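Local coordinates for oxidoreductase (Methanosarcina mazei, PDB 3KA7), which binds flavin-adenine dinucleotide and probably works as an oxidoreductase of the flavin-containing amine oxidoreductase family, at residues A[63-68]-A[407-412]; A[249-254]-A[271-276]; A[376-381]-A[397-402]. All coordinates share one frame; numbering follows the deposited sequence.

Contact 1. Residues A[63-68]-A[407-412]; sequences GPLACF and IEVEGV. With FAD (flavin-adenine dinucleotide), chain B.
Glu-410 meets Pro-64 and Leu-65 at the amino end of helix 64-71. The short helix segments cross at 50°, with their axes 8.7 Å apart. Glu-410 folds back at its second torsion (chi2 -65°), which swings the carboxylate over to the first turn of the other helix. OE1 takes the backbone N of Leu-65 at 3.0 Å. The bond is almost straight, 168° at the hydrogen, and comes in nearly along the C-O axis. The Pro-64 ring crosses the glutamate chain at about a right angle, and its CD lies 3.1 Å from the same OE1. The proline nitrogen has no hydrogen to give. OE2 accepts a bond of 2.8 Å from water 1, and this water in turn accepts the amide N of Ala-66 at 3.1 Å and, weakly, that of Gly-63. The backbone N of Asn-59 also binds OE2. The buried carboxylate thus takes two amides directly and two more through the water, and the helix end would probably help to stabilise its negative charge. With an alanine here, the Leu-65 amide would probably lose its acceptor and water 1 its hold on helix 408-421. On the flavin side, Leu-65 turns CD2 against Val-409 CG2, 3.7 Å away, while Leu-14 and Leu-57 also touch the leucine. Val-409 belongs to the FAD site, and its backbone N bonds the flavin O2, an atom whose place is less sure. A helix whose amino end faces the flavin pyrimidine ring is a familiar feature of the FAD-binding fold in amine oxidase relatives.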
loop_
_atom_site.group_PDB
_atom_site.type_symbol
_atom_site.label_atom_id
_atom_site.label_comp_id
_atom_site.label_asym_id
_atom_site.label_seq_id
_atom_site.Cartn_x
_atom_site.Cartn_y
_atom_site.Cartn_z
ATOM N N GLY A 63 4.943 11.867 6.134
ATOM C CA GLY A 63 3.737 11.814 5.298
ATOM C C GLY A 63 2.437 11.812 6.073
ATOM O O GLY A 63 2.445 11.936 7.291
ATOM N N PRO A 64 1.307 11.659 5.363
ATOM C CA PRO A 64 -0.017 11.707 5.985
ATOM C C PRO A 64 -0.201 10.700 7.117
ATOM O O PRO A 64 -0.873 11.017 8.095
ATOM C CB PRO A 64 -0.959 11.369 4.832
ATOM C CG PRO A 64 -0.232 11.855 3.610
ATOM C CD PRO A 64 1.224 11.546 3.896
ATOM N N LEU A 65 0.371 9.504 6.995
ATOM C CA LEU A 65 0.221 8.511 8.067
ATOM C C LEU A 65 0.978 8.949 9.320
ATOM O O LEU A 65 0.424 8.950 10.427
ATOM C CB LEU A 65 0.667 7.120 7.621
ATOM C CG LEU A 65 0.464 6.040 8.692
ATOM C CD1 LEU A 65 -1.007 5.959 9.074
ATOM C CD2 LEU A 65 0.930 4.704 8.204
ATOM N N ALA A 66 2.237 9.342 9.140
ATOM C CA ALA A 66 3.046 9.796 10.263
ATOM C C ALA A 66 2.378 10.986 10.920
ATOM O O ALA A 66 2.362 11.105 12.152
ATOM C CB ALA A 66 4.466 10.155 9.811
ATOM N N CYS A 67 1.810 11.867 10.102
ATOM C CA CYS A 67 1.116 13.037 10.633
ATOM C C CYS A 67 -0.134 12.653 11.425
ATOM O O CYS A 67 -0.381 13.180 12.515
ATOM C CB CYS A 67 0.746 13.981 9.500
ATOM S SG CYS A 67 2.200 14.695 8.727
ATOM N N PHE A 68 -0.927 11.736 10.876
ATOM C CA PHE A 68 -2.103 11.218 11.592
ATOM C C PHE A 68 -1.714 10.679 12.970
ATOM O O PHE A 68 -2.375 10.965 13.981
ATOM C CB PHE A 68 -2.757 10.099 10.772
ATOM C CG PHE A 68 -4.232 9.902 11.060
ATOM C CD1 PHE A 68 -5.192 10.232 10.106
ATOM C CD2 PHE A 68 -4.657 9.365 12.274
ATOM C CE1 PHE A 68 -6.553 10.029 10.357
ATOM C CE2 PHE A 68 -6.013 9.168 12.530
ATOM C CZ PHE A 68 -6.962 9.507 11.566
ATOM N N ILE A 407 0.466 7.206 -2.023
ATOM C CA ILE A 407 0.906 5.832 -2.272
ATOM C C ILE A 407 0.427 4.963 -1.106
ATOM O O ILE A 407 0.700 5.289 0.053
ATOM C CB ILE A 407 2.448 5.750 -2.322
ATOM C CG1 ILE A 407 3.011 6.540 -3.503
ATOM C CG2 ILE A 407 2.916 4.311 -2.415
ATOM C CD1 ILE A 407 4.550 6.530 -3.565
ATOM N N GLU A 408 -0.306 3.889 -1.400
ATOM C CA GLU A 408 -0.577 2.846 -0.401
ATOM C C GLU A 408 -1.148 3.399 0.913
ATOM O O GLU A 408 -2.162 4.088 0.891
ATOM C CB GLU A 408 0.686 2.012 -0.145
ATOM C CG GLU A 408 1.338 1.400 -1.406
ATOM C CD GLU A 408 0.526 0.266 -2.022
ATOM O OE1 GLU A 408 -0.438 -0.220 -1.384
ATOM O OE2 GLU A 408 0.863 -0.155 -3.151
ATOM N N VAL A 409 -0.510 3.126 2.052
ATOM C CA VAL A 409 -1.101 3.598 3.327
ATOM C C VAL A 409 -1.163 5.119 3.509
ATOM O O VAL A 409 -1.942 5.612 4.321
ATOM C CB VAL A 409 -0.511 2.917 4.590
ATOM C CG1 VAL A 409 -0.685 1.396 4.493
ATOM C CG2 VAL A 409 0.950 3.297 4.795
ATOM N N GLU A 410 -0.363 5.862 2.753
ATOM C CA GLU A 410 -0.483 7.317 2.776
ATOM C C GLU A 410 -1.852 7.696 2.190
ATOM O O GLU A 410 -2.560 8.567 2.713
ATOM C CB GLU A 410 0.666 7.982 2.004
ATOM C CG GLU A 410 2.070 7.506 2.386
ATOM C CD GLU A 410 2.490 7.846 3.813
ATOM O OE1 GLU A 410 1.718 8.513 4.545
ATOM O OE2 GLU A 410 3.613 7.444 4.197
ATOM N N GLY A 411 -2.241 7.006 1.120
ATOM C CA GLY A 411 -3.581 7.174 0.575
ATOM C C GLY A 411 -4.656 6.739 1.548
ATOM O O GLY A 411 -5.702 7.367 1.643
ATOM N N VAL A 412 -4.418 5.644 2.269
ATOM C CA VAL A 412 -5.387 5.204 3.263
ATOM C C VAL A 412 -5.576 6.306 4.301
ATOM O O VAL A 412 -6.704 6.668 4.639
ATOM C CB VAL A 412 -4.934 3.912 3.970
ATOM C CG1 VAL A 412 -5.848 3.616 5.170
ATOM C CG2 VAL A 412 -4.935 2.755 2.989
HETATM P PA FAD B . -7.457 -4.111 5.611
HETATM O O1A FAD B . -8.113 -4.548 4.327
HETATM O O2A FAD B . -6.005 -4.489 5.790
HETATM O O5B FAD B . -8.296 -4.687 6.852
HETATM C C5B FAD B . -9.671 -5.011 6.687
HETATM C C4B FAD B . -10.040 -5.759 7.972
HETATM O O4B FAD B . -11.418 -6.070 8.010
HETATM C C3B FAD B . -9.270 -7.079 8.075
HETATM O O3B FAD B . -8.559 -7.141 9.302
HETATM C C2B FAD B . -10.365 -8.145 8.005
HETATM O O2B FAD B . -10.069 -9.298 8.770
HETATM C C1B FAD B . -11.587 -7.391 8.517
HETATM N N9A FAD B . -12.878 -7.887 8.024
HETATM C C8A FAD B . -13.237 -8.290 6.753
HETATM N N7A FAD B . -14.564 -8.604 6.768
HETATM C C5A FAD B . -15.028 -8.400 8.031
HETATM C C6A FAD B . -16.273 -8.577 8.617
HETATM N N6A FAD B . -17.322 -8.908 7.871
HETATM N N1A FAD B . -16.433 -8.278 9.955
HETATM C C2A FAD B . -15.377 -7.820 10.717
HETATM N N3A FAD B . -14.138 -7.651 10.135
HETATM C C4A FAD B . -13.984 -7.946 8.818
HETATM N N1 FAD B . 1.369 -0.385 1.987
HETATM C C2 FAD B . 2.364 0.504 2.352
HETATM O O2 FAD B . 2.063 1.645 2.728
HETATM N N3 FAD B . 3.691 0.112 2.265
HETATM C C4 FAD B . 4.028 -1.154 1.817
HETATM O O4 FAD B . 5.204 -1.509 1.737
HETATM C C4X FAD B . 3.032 -2.045 1.444
HETATM N N5 FAD B . 3.364 -3.308 0.975
HETATM C C5X FAD B . 2.355 -4.189 0.622
HETATM C C6 FAD B . 2.671 -5.468 0.165
HETATM C C7 FAD B . 1.662 -6.363 -0.171
HETATM C C7M FAD B . 2.035 -7.738 -0.666
HETATM C C8 FAD B . 0.338 -5.964 -0.052
HETATM C C8M FAD B . -0.782 -6.898 -0.412
HETATM C C9 FAD B . 0.016 -4.685 0.394
HETATM C C9A FAD B . 1.028 -3.794 0.740
HETATM N N10 FAD B . 0.710 -2.518 1.185
HETATM C C10 FAD B . 1.704 -1.648 1.543
HETATM C "C1'" FAD B . -0.702 -2.037 1.229
HETATM C "C2'" FAD B . -1.216 -2.142 2.670
HETATM O "O2'" FAD B . -0.858 -3.412 3.209
HETATM C "C3'" FAD B . -2.731 -1.964 2.671
HETATM O "O3'" FAD B . -3.071 -0.842 1.865
HETATM C "C4'" FAD B . -3.367 -1.755 4.043
HETATM O "O4'" FAD B . -2.918 -2.703 4.989
HETATM C "C5'" FAD B . -4.870 -1.939 3.861
HETATM O "O5'" FAD B . -5.494 -1.459 5.026
HETATM P P FAD B . -7.070 -1.269 5.068
HETATM O O1P FAD B . -7.390 -0.060 5.911
HETATM O O2P FAD B . -7.683 -1.262 3.682
HETATM O O3P FAD B . -7.660 -2.534 5.868
HETATM O O HOH W 1 3.943 8.848 6.628
#

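Contact 2. Residues A[249-254]-A[271-276]; sequences GHAATA and KMVGTL
Val-273 packs on Ala-251 and Ala-254 where two short helices meet beside the Rossmann-type parallel sheet. Helix 250-256 follows strand 243-246 of that sheet and packs on strand 394-396 through His-250 and Thr-253. The short segments run at 128° to each other, their axes 9.7 Å apart. The contact is mostly apolar and has no hydrogen bond across it. The two methyls of Val-273 divide the work. CG1 stands anti to the backbone N (chi1 173°) and rests on Ala-251 CA at 3.8 Å, while CG2 comes loosely to within 4.5 Å of Ala-254 CB. Leu-276, just past the end of its helix, brings CD1 to 3.7 Å from His-250 CB.

A looser contact involves the aromatic ring. The SE atom of Met-272, modelled as selenomethionine, sits above the face of the His-250 imidazole, 5.0 Å from the ring centroid. Pro-385 also touches His-250, Met-272 and Leu-276.

Polar bonds run elsewhere than across the contact. His-250 is bonded outside both segments, through ND1 to Tyr-269 OH and through NE2 to Gly-386 O, which fixes the turn of its ring. The two threonines bond within their own segments. Thr-275 OG1 returns to Met-272 O at 2.9 Å. At the start of the other helix, Thr-253 OG1 gives a 2.7 Å bond to Gly-249 O, approaching 50° out of the carbonyl plane.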
loop_
_atom_site.group_PDB
_atom_site.type_symbol
_atom_site.label_atom_id
_atom_site.label_comp_id
_atom_site.label_asym_id
_atom_site.label_seq_id
_atom_site.Cartn_x
_atom_site.Cartn_y
_atom_site.Cartn_z
ATOM N N GLY A 249 -13.894 -1.917 2.340
ATOM C CA GLY A 249 -13.987 -1.506 0.926
ATOM C C GLY A 249 -15.433 -1.484 0.452
ATOM O O GLY A 249 -16.291 -2.138 1.041
ATOM N N HIS A 250 -15.704 -0.748 -0.620
ATOM C CA HIS A 250 -17.085 -0.583 -1.087
ATOM C C HIS A 250 -17.757 -1.896 -1.491
ATOM O O HIS A 250 -18.928 -2.110 -1.192
ATOM C CB HIS A 250 -17.158 0.405 -2.249
ATOM C CG HIS A 250 -16.985 1.832 -1.838
ATOM N ND1 HIS A 250 -17.997 2.567 -1.256
ATOM C CD2 HIS A 250 -15.915 2.655 -1.917
ATOM C CE1 HIS A 250 -17.561 3.788 -1.003
ATOM N NE2 HIS A 250 -16.300 3.868 -1.391
ATOM N N ALA A 251 -17.045 -2.769 -2.191
ATOM C CA ALA A 251 -17.689 -4.018 -2.623
ATOM C C ALA A 251 -18.247 -4.840 -1.451
ATOM O O ALA A 251 -19.415 -5.258 -1.458
ATOM C CB ALA A 251 -16.729 -4.858 -3.441
ATOM N N ALA A 252 -17.404 -5.078 -0.453
ATOM C CA ALA A 252 -17.790 -5.854 0.694
ATOM C C ALA A 252 -18.820 -5.098 1.535
ATOM O O ALA A 252 -19.719 -5.692 2.105
ATOM C CB ALA A 252 -16.561 -6.212 1.531
ATOM N N THR A 253 -18.684 -3.780 1.608
ATOM C CA THR A 253 -19.650 -2.964 2.330
ATOM C C THR A 253 -21.034 -3.038 1.684
ATOM O O THR A 253 -22.044 -3.114 2.381
ATOM C CB THR A 253 -19.183 -1.508 2.422
ATOM O OG1 THR A 253 -17.905 -1.461 3.097
ATOM C CG2 THR A 253 -20.210 -0.672 3.195
ATOM N N ALA A 254 -21.068 -3.010 0.354
ATOM C CA ALA A 254 -22.311 -3.123 -0.387
ATOM C C ALA A 254 -23.017 -4.432 -0.053
ATOM O O ALA A 254 -24.236 -4.447 0.150
ATOM C CB ALA A 254 -22.048 -3.017 -1.871
ATOM N N LYS A 271 -23.119 0.724 -10.216
ATOM C CA LYS A 271 -22.239 0.800 -11.374
ATOM C C LYS A 271 -20.808 1.004 -10.914
ATOM O O LYS A 271 -19.883 0.362 -11.415
ATOM C CB LYS A 271 -22.650 1.945 -12.293
ATOM C CG LYS A 271 -21.860 1.975 -13.591
ATOM C CD LYS A 271 -22.386 3.074 -14.507
ATOM C CE LYS A 271 -22.088 2.777 -15.972
ATOM N NZ LYS A 271 -20.637 2.743 -16.271
HETATM N N MSE A 272 -20.652 1.895 -9.940
HETATM C CA MSE A 272 -19.358 2.217 -9.361
HETATM C C MSE A 272 -18.722 0.963 -8.749
HETATM O O MSE A 272 -17.564 0.640 -9.028
HETATM C CB MSE A 272 -19.542 3.299 -8.292
HETATM C CG MSE A 272 -18.251 3.840 -7.711
HETATM SE SE MSE A 272 -17.439 2.642 -6.413
HETATM C CE MSE A 272 -15.759 2.578 -7.411
ATOM N N VAL A 273 -19.492 0.269 -7.917
ATOM C CA VAL A 273 -19.009 -0.931 -7.241
ATOM C C VAL A 273 -18.599 -1.988 -8.259
ATOM O O VAL A 273 -17.595 -2.668 -8.091
ATOM C CB VAL A 273 -20.061 -1.509 -6.282
ATOM C CG1 VAL A 273 -19.602 -2.853 -5.727
ATOM C CG2 VAL A 273 -20.342 -0.519 -5.155
ATOM N N GLY A 274 -19.380 -2.116 -9.326
ATOM C CA GLY A 274 -19.048 -3.048 -10.402
ATOM C C GLY A 274 -17.757 -2.722 -11.158
ATOM O O GLY A 274 -17.186 -3.594 -11.813
ATOM N N THR A 275 -17.282 -1.483 -11.077
ATOM C CA THR A 275 -16.042 -1.107 -11.772
ATOM C C THR A 275 -14.761 -1.294 -10.941
ATOM O O THR A 275 -13.662 -1.336 -11.495
ATOM C CB THR A 275 -16.073 0.346 -12.296
ATOM O OG1 THR A 275 -15.831 1.263 -11.219
ATOM C CG2 THR A 275 -17.420 0.649 -12.973
ATOM N N LEU A 276 -14.901 -1.408 -9.627
ATOM C CA LEU A 276 -13.728 -1.510 -8.748
ATOM C C LEU A 276 -12.850 -2.692 -9.106
ATOM O O LEU A 276 -13.322 -3.821 -9.194
ATOM C CB LEU A 276 -14.163 -1.649 -7.287
ATOM C CG LEU A 276 -14.841 -0.399 -6.746
ATOM C CD1 LEU A 276 -15.650 -0.726 -5.490
ATOM C CD2 LEU A 276 -13.780 0.649 -6.448
#

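Contact 3. Residues A[376-381]-A[397-402]; sequences VNRAAS and VGDGAK. With FAD (flavin-adenine dinucleotide), chain B.
Arg-378 and Asp-399 meet beside the diphosphate and ribityl chain of FAD. The Gly-398 to Asp-399 pair is consistent with the glycine-aspartate motif of the FAD-binding fold, and it opens a type I beta turn that ends at Ala-401. In the first shell, Asp-399 holds the cofactor twice: its backbone N bonds FAD O2P at 2.9 Å, and its OD2 accepts FAD O3' at 2.7 Å. Arg-378 grips from the edge of its guanidinium. NH1 is modelled implausibly close to FAD O1A, so the exact geometry of that bond is doubtful, and NH2 reaches the same oxygen weakly.

The second shell ties the two loops together. Asp-399 CG lies between its own backbone N and carbonyl carbon (chi1 75°), which puts the carboxylate between the Arg-378 loop and the ribityl chain. OD1 takes Arg-378 N at 2.9 Å in a nearly straight bond, from 62° above the carboxylate plane. Its salt bridge to Arg-378 NH1 is long, 4.0 Å, with no N-H aimed at the oxygen. OD2 has its own salt bridge, to Arg-38. Gly-400 offers its bare CA to Arg-378 CB at 3.7 Å.

Further out, Lys-402 bends back at chi3 and chi4 and pairs with Asp-384. Its ammonium joins both loops: NZ bonds Asp-399 O at 3.0 Å and Ala-379 O at 2.8 Å, the latter with a C=O...N angle of 151°.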
loop_
_atom_site.group_PDB
_atom_site.type_symbol
_atom_site.label_atom_id
_atom_site.label_comp_id
_atom_site.label_asym_id
_atom_site.label_seq_id
_atom_site.Cartn_x
_atom_site.Cartn_y
_atom_site.Cartn_z
ATOM N N VAL A 376 -3.398 -6.570 -3.002
ATOM C CA VAL A 376 -2.488 -5.490 -2.660
ATOM C C VAL A 376 -3.277 -4.234 -2.291
ATOM O O VAL A 376 -3.104 -3.720 -1.194
ATOM C CB VAL A 376 -1.470 -5.202 -3.759
ATOM C CG1 VAL A 376 -0.658 -3.972 -3.382
ATOM C CG2 VAL A 376 -0.552 -6.421 -3.952
ATOM N N ASN A 377 -4.135 -3.744 -3.198
ATOM C CA ASN A 377 -5.125 -2.689 -2.877
ATOM C C ASN A 377 -6.496 -3.125 -3.365
ATOM O O ASN A 377 -6.588 -3.745 -4.405
ATOM C CB ASN A 377 -4.815 -1.381 -3.615
ATOM C CG ASN A 377 -3.624 -0.628 -3.038
ATOM O OD1 ASN A 377 -3.170 -0.883 -1.911
ATOM N ND2 ASN A 377 -3.116 0.317 -3.814
ATOM N N ARG A 378 -7.555 -2.779 -2.641
ATOM C CA ARG A 378 -8.921 -3.115 -3.080
ATOM C C ARG A 378 -9.371 -2.321 -4.305
ATOM O O ARG A 378 -10.239 -2.772 -5.069
ATOM C CB ARG A 378 -9.901 -2.956 -1.902
ATOM C CG ARG A 378 -9.589 -3.929 -0.779
ATOM C CD ARG A 378 -10.789 -4.156 0.147
ATOM N NE ARG A 378 -10.572 -5.352 0.964
ATOM C CZ ARG A 378 -9.886 -5.314 2.078
ATOM N NH1 ARG A 378 -9.397 -4.140 2.438
ATOM N NH2 ARG A 378 -9.669 -6.404 2.815
ATOM N N ALA A 379 -8.791 -1.139 -4.486
ATOM C CA ALA A 379 -9.011 -0.333 -5.685
ATOM C C ALA A 379 -7.646 0.067 -6.221
ATOM O O ALA A 379 -6.809 0.590 -5.471
ATOM C CB ALA A 379 -9.811 0.906 -5.347
ATOM N N ALA A 380 -7.422 -0.165 -7.509
ATOM C CA ALA A 380 -6.125 0.107 -8.110
ATOM C C ALA A 380 -5.789 1.568 -7.959
ATOM O O ALA A 380 -6.646 2.433 -8.136
ATOM C CB ALA A 380 -6.125 -0.266 -9.565
ATOM N N SER A 381 -4.534 1.852 -7.638
ATOM C CA SER A 381 -4.129 3.241 -7.532
ATOM C C SER A 381 -4.573 4.029 -8.749
ATOM O O SER A 381 -4.477 3.553 -9.871
ATOM C CB SER A 381 -2.623 3.358 -7.363
ATOM O OG SER A 381 -2.320 3.491 -5.993
ATOM N N VAL A 397 -13.551 3.390 4.575
ATOM C CA VAL A 397 -12.143 3.756 4.622
ATOM C C VAL A 397 -11.273 2.545 4.305
ATOM O O VAL A 397 -11.754 1.408 4.291
ATOM C CB VAL A 397 -11.749 4.298 5.997
ATOM C CG1 VAL A 397 -12.590 5.547 6.320
ATOM C CG2 VAL A 397 -11.950 3.228 7.076
ATOM N N GLY A 398 -9.991 2.789 4.059
ATOM C CA GLY A 398 -9.089 1.693 3.698
ATOM C C GLY A 398 -8.593 1.853 2.276
ATOM O O GLY A 398 -8.850 2.877 1.637
ATOM N N ASP A 399 -7.868 0.856 1.784
ATOM C CA ASP A 399 -7.244 1.003 0.476
ATOM C C ASP A 399 -8.194 0.763 -0.705
ATOM O O ASP A 399 -7.761 0.722 -1.859
ATOM C CB ASP A 399 -5.905 0.239 0.379
ATOM C CG ASP A 399 -6.071 -1.276 0.243
ATOM O OD1 ASP A 399 -7.210 -1.778 0.064
ATOM O OD2 ASP A 399 -5.039 -1.967 0.326
ATOM N N GLY A 400 -9.481 0.631 -0.407
ATOM C CA GLY A 400 -10.524 0.653 -1.439
ATOM C C GLY A 400 -11.148 2.028 -1.555
ATOM O O GLY A 400 -12.041 2.258 -2.380
ATOM N N ALA A 401 -10.671 2.948 -0.717
ATOM C CA ALA A 401 -11.137 4.337 -0.741
ATOM C C ALA A 401 -10.008 5.276 -0.331
ATOM O O ALA A 401 -10.136 6.016 0.648
ATOM C CB ALA A 401 -12.323 4.512 0.183
ATOM N N LYS A 402 -8.915 5.248 -1.079
ATOM C CA LYS A 402 -7.729 6.069 -0.760
ATOM C C LYS A 402 -7.896 7.500 -1.242
ATOM O O LYS A 402 -8.551 7.747 -2.265
ATOM C CB LYS A 402 -6.480 5.481 -1.412
ATOM C CG LYS A 402 -6.191 4.042 -1.000
ATOM C CD LYS A 402 -4.866 3.528 -1.566
ATOM C CE LYS A 402 -4.924 3.375 -3.089
ATOM N NZ LYS A 402 -6.084 2.503 -3.545
HETATM P PA FAD B . -7.457 -4.111 5.611
HETATM O O1A FAD B . -8.113 -4.548 4.327
HETATM O O2A FAD B . -6.005 -4.489 5.790
HETATM O O5B FAD B . -8.296 -4.687 6.852
HETATM C C5B FAD B . -9.671 -5.011 6.687
HETATM C C4B FAD B . -10.040 -5.759 7.972
HETATM O O4B FAD B . -11.418 -6.070 8.010
HETATM C C3B FAD B . -9.270 -7.079 8.075
HETATM O O3B FAD B . -8.559 -7.141 9.302
HETATM C C2B FAD B . -10.365 -8.145 8.005
HETATM O O2B FAD B . -10.069 -9.298 8.770
HETATM C C1B FAD B . -11.587 -7.391 8.517
HETATM N N9A FAD B . -12.878 -7.887 8.024
HETATM C C8A FAD B . -13.237 -8.290 6.753
HETATM N N7A FAD B . -14.564 -8.604 6.768
HETATM C C5A FAD B . -15.028 -8.400 8.031
HETATM C C6A FAD B . -16.273 -8.577 8.617
HETATM N N6A FAD B . -17.322 -8.908 7.871
HETATM N N1A FAD B . -16.433 -8.278 9.955
HETATM C C2A FAD B . -15.377 -7.820 10.717
HETATM N N3A FAD B . -14.138 -7.651 10.135
HETATM C C4A FAD B . -13.984 -7.946 8.818
HETATM N N1 FAD B . 1.369 -0.385 1.987
HETATM C C2 FAD B . 2.364 0.504 2.352
HETATM O O2 FAD B . 2.063 1.645 2.728
HETATM N N3 FAD B . 3.691 0.112 2.265
HETATM C C4 FAD B . 4.028 -1.154 1.817
HETATM O O4 FAD B . 5.204 -1.509 1.737
HETATM C C4X FAD B . 3.032 -2.045 1.444
HETATM N N5 FAD B . 3.364 -3.308 0.975
HETATM C C5X FAD B . 2.355 -4.189 0.622
HETATM C C6 FAD B . 2.671 -5.468 0.165
HETATM C C7 FAD B . 1.662 -6.363 -0.171
HETATM C C7M FAD B . 2.035 -7.738 -0.666
HETATM C C8 FAD B . 0.338 -5.964 -0.052
HETATM C C8M FAD B . -0.782 -6.898 -0.412
HETATM C C9 FAD B . 0.016 -4.685 0.394
HETATM C C9A FAD B . 1.028 -3.794 0.740
HETATM N N10 FAD B . 0.710 -2.518 1.185
HETATM C C10 FAD B . 1.704 -1.648 1.543
HETATM C "C1'" FAD B . -0.702 -2.037 1.229
HETATM C "C2'" FAD B . -1.216 -2.142 2.670
HETATM O "O2'" FAD B . -0.858 -3.412 3.209
HETATM C "C3'" FAD B . -2.731 -1.964 2.671
HETATM O "O3'" FAD B . -3.071 -0.842 1.865
HETATM C "C4'" FAD B . -3.367 -1.755 4.043
HETATM O "O4'" FAD B . -2.918 -2.703 4.989
HETATM C "C5'" FAD B . -4.870 -1.939 3.861
HETATM O "O5'" FAD B . -5.494 -1.459 5.026
HETATM P P FAD B . -7.070 -1.269 5.068
HETATM O O1P FAD B . -7.390 -0.060 5.911
HETATM O O2P FAD B . -7.683 -1.262 3.682
HETATM O O3P FAD B . -7.660 -2.534 5.868
#

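How the contacts relate
Contacts 1 and 3 are buried and both touch FAD. Contact 2 is a surface contact, about 23 Å from contact 1 between centres. Contacts 1 and 3 bond different parts of the cofactor: contact 1 bonds the flavin O2, while the bonds of contact 3 go to the ribityl and diphosphate groups. They also touch each other, since Val-412 CG2 lies 3.7 Å from Asp-399 N. Contact 2 reaches contact 3 by packing alone, with His-250 CD2 3.9 Å from Gly-400 O. Chemistry follows place. The two buried contacts rest on carboxylates that accept backbone amides, joining helices in contact 1 and loops in contact 3. The outer helix pair of contact 2 relies mainly on apolar packing.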